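Long-range contact in rhamnosidase B (Bacillus sp., PDB 2OKX), which hydrolyses alpha-L-rhamnosides as a family 78 glycoside hydrolase, releasing terminal L-rhamnose, probably with inversion at the anomeric carbon: residues S800-Y808 with L819-Y828. Sequence-based numbering, arbitrary orientation. Where two conformers were deposited one is given.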
loop_
_atom_site.group_PDB
_atom_site.type_symbol
_atom_site.label_atom_id
_atom_site.label_comp_id
_atom_site.label_asym_id
_atom_site.label_seq_id
_atom_site.Cartn_x
_atom_site.Cartn_y
_atom_site.Cartn_z
ATOM N N SER A 800 -15.574 -9.648 -0.182
ATOM C CA SER A 800 -14.828 -8.558 -0.806
ATOM C C SER A 800 -15.044 -8.524 -2.310
ATOM O O SER A 800 -15.329 -9.553 -2.930
ATOM C CB SER A 800 -13.332 -8.717 -0.540
ATOM O OG SER A 800 -12.824 -9.847 -1.233
ATOM N N PRO A 801 -14.913 -7.336 -2.919
ATOM C CA PRO A 801 -15.100 -7.229 -4.370
ATOM C C PRO A 801 -14.013 -8.045 -5.069
ATOM O O PRO A 801 -14.127 -8.368 -6.249
ATOM C CB PRO A 801 -14.958 -5.731 -4.631
ATOM C CG PRO A 801 -15.427 -5.111 -3.324
ATOM C CD PRO A 801 -14.748 -6.004 -2.309
ATOM N N PHE A 802 -12.956 -8.354 -4.323
ATOM C CA PHE A 802 -11.848 -9.154 -4.839
ATOM C C PHE A 802 -12.419 -10.511 -5.229
ATOM O O PHE A 802 -12.203 -10.999 -6.339
ATOM C CB PHE A 802 -10.783 -9.336 -3.752
ATOM C CG PHE A 802 -9.715 -10.343 -4.100
ATOM C CD1 PHE A 802 -9.437 -11.400 -3.238
ATOM C CD2 PHE A 802 -8.972 -10.220 -5.270
ATOM C CE1 PHE A 802 -8.430 -12.322 -3.536
ATOM C CE2 PHE A 802 -7.962 -11.135 -5.577
ATOM C CZ PHE A 802 -7.691 -12.188 -4.707
ATOM N N MET A 803 -13.149 -11.112 -4.295
ATOM C CA MET A 803 -13.774 -12.405 -4.519
ATOM C C MET A 803 -14.878 -12.247 -5.564
ATOM O O MET A 803 -15.131 -13.161 -6.347
ATOM C CB MET A 803 -14.347 -12.937 -3.201
ATOM C CG MET A 803 -14.919 -14.347 -3.268
ATOM S SD MET A 803 -13.726 -15.615 -3.778
ATOM C CE MET A 803 -14.686 -16.448 -5.063
ATOM N N SER A 804 -15.529 -11.085 -5.579
ATOM C CA SER A 804 -16.584 -10.826 -6.557
ATOM C C SER A 804 -16.042 -10.998 -7.976
ATOM O O SER A 804 -16.755 -11.449 -8.869
ATOM C CB SER A 804 -17.136 -9.402 -6.403
ATOM O OG SER A 804 -17.967 -9.279 -5.259
ATOM N N PHE A 805 -14.777 -10.642 -8.176
ATOM C CA PHE A 805 -14.152 -10.752 -9.494
ATOM C C PHE A 805 -14.213 -12.192 -9.990
ATOM O O PHE A 805 -14.603 -12.452 -11.132
ATOM C CB PHE A 805 -12.691 -10.290 -9.432
ATOM C CG PHE A 805 -12.064 -10.056 -10.783
ATOM C CD1 PHE A 805 -11.860 -11.110 -11.669
ATOM C CD2 PHE A 805 -11.664 -8.777 -11.161
ATOM C CE1 PHE A 805 -11.264 -10.897 -12.915
ATOM C CE2 PHE A 805 -11.067 -8.548 -12.400
ATOM C CZ PHE A 805 -10.865 -9.610 -13.281
ATOM N N PHE A 806 -13.819 -13.124 -9.131
ATOM C CA PHE A 806 -13.837 -14.536 -9.485
ATOM C C PHE A 806 -15.278 -14.988 -9.703
ATOM O O PHE A 806 -15.559 -15.797 -10.587
ATOM C CB PHE A 806 -13.164 -15.361 -8.379
ATOM C CG PHE A 806 -11.701 -15.052 -8.204
ATOM C CD1 PHE A 806 -10.794 -15.321 -9.221
ATOM C CD2 PHE A 806 -11.232 -14.473 -7.027
ATOM C CE1 PHE A 806 -9.436 -15.016 -9.074
ATOM C CE2 PHE A 806 -9.877 -14.165 -6.868
ATOM C CZ PHE A 806 -8.979 -14.435 -7.892
ATOM N N TYR A 807 -16.192 -14.447 -8.907
ATOM C CA TYR A 807 -17.607 -14.786 -9.027
ATOM C C TYR A 807 -18.136 -14.360 -10.401
ATOM O O TYR A 807 -18.903 -15.090 -11.038
ATOM C CB TYR A 807 -18.394 -14.099 -7.907
ATOM C CG TYR A 807 -19.894 -14.292 -7.960
ATOM C CD1 TYR A 807 -20.457 -15.562 -8.110
ATOM C CD2 TYR A 807 -20.750 -13.204 -7.837
ATOM C CE1 TYR A 807 -21.841 -15.736 -8.135
ATOM C CE2 TYR A 807 -22.129 -13.365 -7.857
ATOM C CZ TYR A 807 -22.666 -14.632 -8.008
ATOM O OH TYR A 807 -24.030 -14.778 -8.020
ATOM N N TYR A 808 -17.717 -13.184 -10.860
ATOM C CA TYR A 808 -18.157 -12.688 -12.162
ATOM C C TYR A 808 -17.575 -13.540 -13.291
ATOM O O TYR A 808 -18.231 -13.763 -14.309
ATOM C CB TYR A 808 -17.766 -11.214 -12.343
ATOM C CG TYR A 808 -18.409 -10.274 -11.331
ATOM C CD1 TYR A 808 -19.558 -10.644 -10.630
ATOM C CD2 TYR A 808 -17.870 -9.009 -11.086
ATOM C CE1 TYR A 808 -20.157 -9.773 -9.700
ATOM C CE2 TYR A 808 -18.458 -8.135 -10.164
ATOM C CZ TYR A 808 -19.597 -8.522 -9.476
ATOM O OH TYR A 808 -20.178 -7.659 -8.571
ATOM N N LEU A 819 -27.266 -11.332 -14.250
ATOM C CA LEU A 819 -27.074 -11.506 -12.816
ATOM C C LEU A 819 -25.804 -10.767 -12.398
ATOM O O LEU A 819 -25.725 -10.210 -11.302
ATOM C CB LEU A 819 -26.931 -12.988 -12.471
ATOM C CG LEU A 819 -26.787 -13.286 -10.976
ATOM C CD1 LEU A 819 -28.060 -12.862 -10.249
ATOM C CD2 LEU A 819 -26.520 -14.772 -10.765
ATOM N N MET A 820 -24.808 -10.784 -13.281
ATOM C CA MET A 820 -23.544 -10.107 -13.031
ATOM C C MET A 820 -23.808 -8.609 -12.909
ATOM O O MET A 820 -23.338 -7.962 -11.972
ATOM C CB MET A 820 -22.563 -10.377 -14.179
ATOM C CG MET A 820 -21.177 -9.774 -13.985
ATOM S SD MET A 820 -20.238 -9.674 -15.536
ATOM C CE MET A 820 -20.023 -11.411 -15.924
ATOM N N LEU A 821 -24.568 -8.057 -13.852
ATOM C CA LEU A 821 -24.886 -6.634 -13.818
ATOM C C LEU A 821 -25.651 -6.245 -12.561
ATOM O O LEU A 821 -25.361 -5.217 -11.944
ATOM C CB LEU A 821 -25.707 -6.223 -15.048
ATOM C CG LEU A 821 -24.974 -6.182 -16.387
ATOM C CD1 LEU A 821 -25.862 -5.499 -17.421
ATOM C CD2 LEU A 821 -23.664 -5.424 -16.237
ATOM N N ASP A 822 -26.634 -7.053 -12.182
ATOM C CA ASP A 822 -27.402 -6.738 -10.987
ATOM C C ASP A 822 -26.542 -6.799 -9.734
ATOM O O ASP A 822 -26.751 -6.027 -8.798
ATOM C CB ASP A 822 -28.608 -7.669 -10.848
ATOM C CG ASP A 822 -29.711 -7.337 -11.834
ATOM O OD1 ASP A 822 -29.810 -6.164 -12.252
ATOM O OD2 ASP A 822 -30.491 -8.242 -12.179
ATOM N N ASP A 823 -25.575 -7.710 -9.712
ATOM C CA ASP A 823 -24.694 -7.825 -8.559
ATOM C C ASP A 823 -23.818 -6.573 -8.492
ATOM O O ASP A 823 -23.627 -5.991 -7.423
ATOM C CB ASP A 823 -23.806 -9.067 -8.668
ATOM C CG ASP A 823 -23.116 -9.405 -7.354
ATOM O OD1 ASP A 823 -23.722 -10.123 -6.531
ATOM O OD2 ASP A 823 -21.975 -8.942 -7.138
ATOM N N ILE A 824 -23.283 -6.165 -9.639
ATOM C CA ILE A 824 -22.446 -4.976 -9.693
ATOM C C ILE A 824 -23.253 -3.768 -9.223
ATOM O O ILE A 824 -22.788 -2.984 -8.393
ATOM C CB ILE A 824 -21.913 -4.738 -11.130
ATOM C CG1 ILE A 824 -20.864 -5.801 -11.469
ATOM C CG2 ILE A 824 -21.306 -3.341 -11.254
ATOM C CD1 ILE A 824 -20.401 -5.777 -12.914
ATOM N N ARG A 825 -24.468 -3.625 -9.743
ATOM C CA ARG A 825 -25.330 -2.513 -9.358
ATOM C C ARG A 825 -25.525 -2.452 -7.844
ATOM O O ARG A 825 -25.401 -1.391 -7.241
ATOM C CB ARG A 825 -26.694 -2.639 -10.037
ATOM C CG ARG A 825 -26.673 -2.313 -11.522
ATOM C CD ARG A 825 -27.852 -2.924 -12.251
ATOM N NE ARG A 825 -27.897 -2.482 -13.642
ATOM C CZ ARG A 825 -28.421 -3.188 -14.639
ATOM N NH1 ARG A 825 -28.944 -4.386 -14.409
ATOM N NH2 ARG A 825 -28.428 -2.685 -15.865
ATOM N N ARG A 826 -25.823 -3.595 -7.239
ATOM C CA ARG A 826 -26.052 -3.653 -5.801
ATOM C C ARG A 826 -24.795 -3.400 -4.979
ATOM O O ARG A 826 -24.765 -2.513 -4.122
ATOM C CB ARG A 826 -26.650 -5.011 -5.412
ATOM C CG ARG A 826 -26.702 -5.250 -3.904
ATOM C CD ARG A 826 -27.480 -6.513 -3.523
ATOM N NE ARG A 826 -27.094 -7.685 -4.306
ATOM C CZ ARG A 826 -27.680 -8.049 -5.443
ATOM N NH1 ARG A 826 -28.683 -7.331 -5.928
ATOM N NH2 ARG A 826 -27.262 -9.126 -6.094
ATOM N N ASN A 827 -23.755 -4.175 -5.256
ATOM C CA ASN A 827 -22.518 -4.080 -4.500
ATOM C C ASN A 827 -21.650 -2.858 -4.710
ATOM O O ASN A 827 -21.063 -2.347 -3.756
ATOM C CB ASN A 827 -21.710 -5.357 -4.698
ATOM C CG ASN A 827 -22.335 -6.533 -3.982
ATOM O OD1 ASN A 827 -22.706 -6.420 -2.813
ATOM N ND2 ASN A 827 -22.461 -7.662 -4.669
ATOM N N TYR A 828 -21.550 -2.383 -5.943
ATOM C CA TYR A 828 -20.757 -1.193 -6.181
ATOM C C TYR A 828 -21.657 0.016 -5.961
ATOM O O TYR A 828 -21.185 1.095 -5.598
ATOM C CB TYR A 828 -20.163 -1.229 -7.589
ATOM C CG TYR A 828 -19.042 -2.238 -7.696
ATOM C CD1 TYR A 828 -17.710 -1.852 -7.521
ATOM C CD2 TYR A 828 -19.312 -3.594 -7.920
ATOM C CE1 TYR A 828 -16.676 -2.790 -7.564
ATOM C CE2 TYR A 828 -18.288 -4.536 -7.964
ATOM C CZ TYR A 828 -16.974 -4.128 -7.785
ATOM O OH TYR A 828 -15.958 -5.055 -7.828
HETATM O O HOH W 1 -20.375 -10.349 -5.546
#
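An antiparallel helical hairpin of the catalytic alpha-barrel domain is joined through Tyr-808, a knob from the helix 801-813 that enters the hole formed by Met-820, Asp-823, Ile-824 and Tyr-828. With CG anti to its own carbonyl carbon (chi1 -62°), the Tyr-808 ring lies back along its helix, one face over Ser-804 O, and its phenol extends to the other helix. There Tyr-808 OH donates to the anti lone pair of Asp-823 OD2 at 2.6 Å, with the ring and carboxylate planes 76° apart. The same oxygen takes a second bond from Asn-827 ND2, 2.8 Å from Asp-823 OD2 and reaching it from above the carboxylate plane, and a third from a water 2.7 Å from Asp-823 OD2 that also bonds Ser-804 OG, which is further tied to Tyr-843. Helices packed in antiparallel fashion build the (alpha/alpha)6 barrel of this family; here the axes of the two segments pass 11.1 Å apart at 168°. The rest of the hole is mostly apolar: Met-820 CG makes an off-centre CH-pi contact 4.2 Å from the centroid of the Tyr-808 ring, Met-820 SD lies obliquely farther out, a Met-aromatic contact, and Ile-824 CG1 packs 3.6 Å from Tyr-808 CE2. A phenylalanine in place of Tyr-808 would probably keep much of this packing but leave Asp-823 OD2 without its one direct bond from the facing helix. Toward the start of the helix 801-813, Pro-801 CB sits 3.4 Å from Tyr-828 OH, which is bonded to Ser-865 O. Farther along, Leu-819 CD2 touches Tyr-807 OH, itself hydrogen-bonded to Leu-788 O, while Asp-823 OD1 approaches the edge of the Tyr-807 ring and is hydrogen-bonded to a glycerol, probably from the crystallisation liquor. Phe-871 of the helix 868-876 meets the Tyr-808 ring edge-to-face.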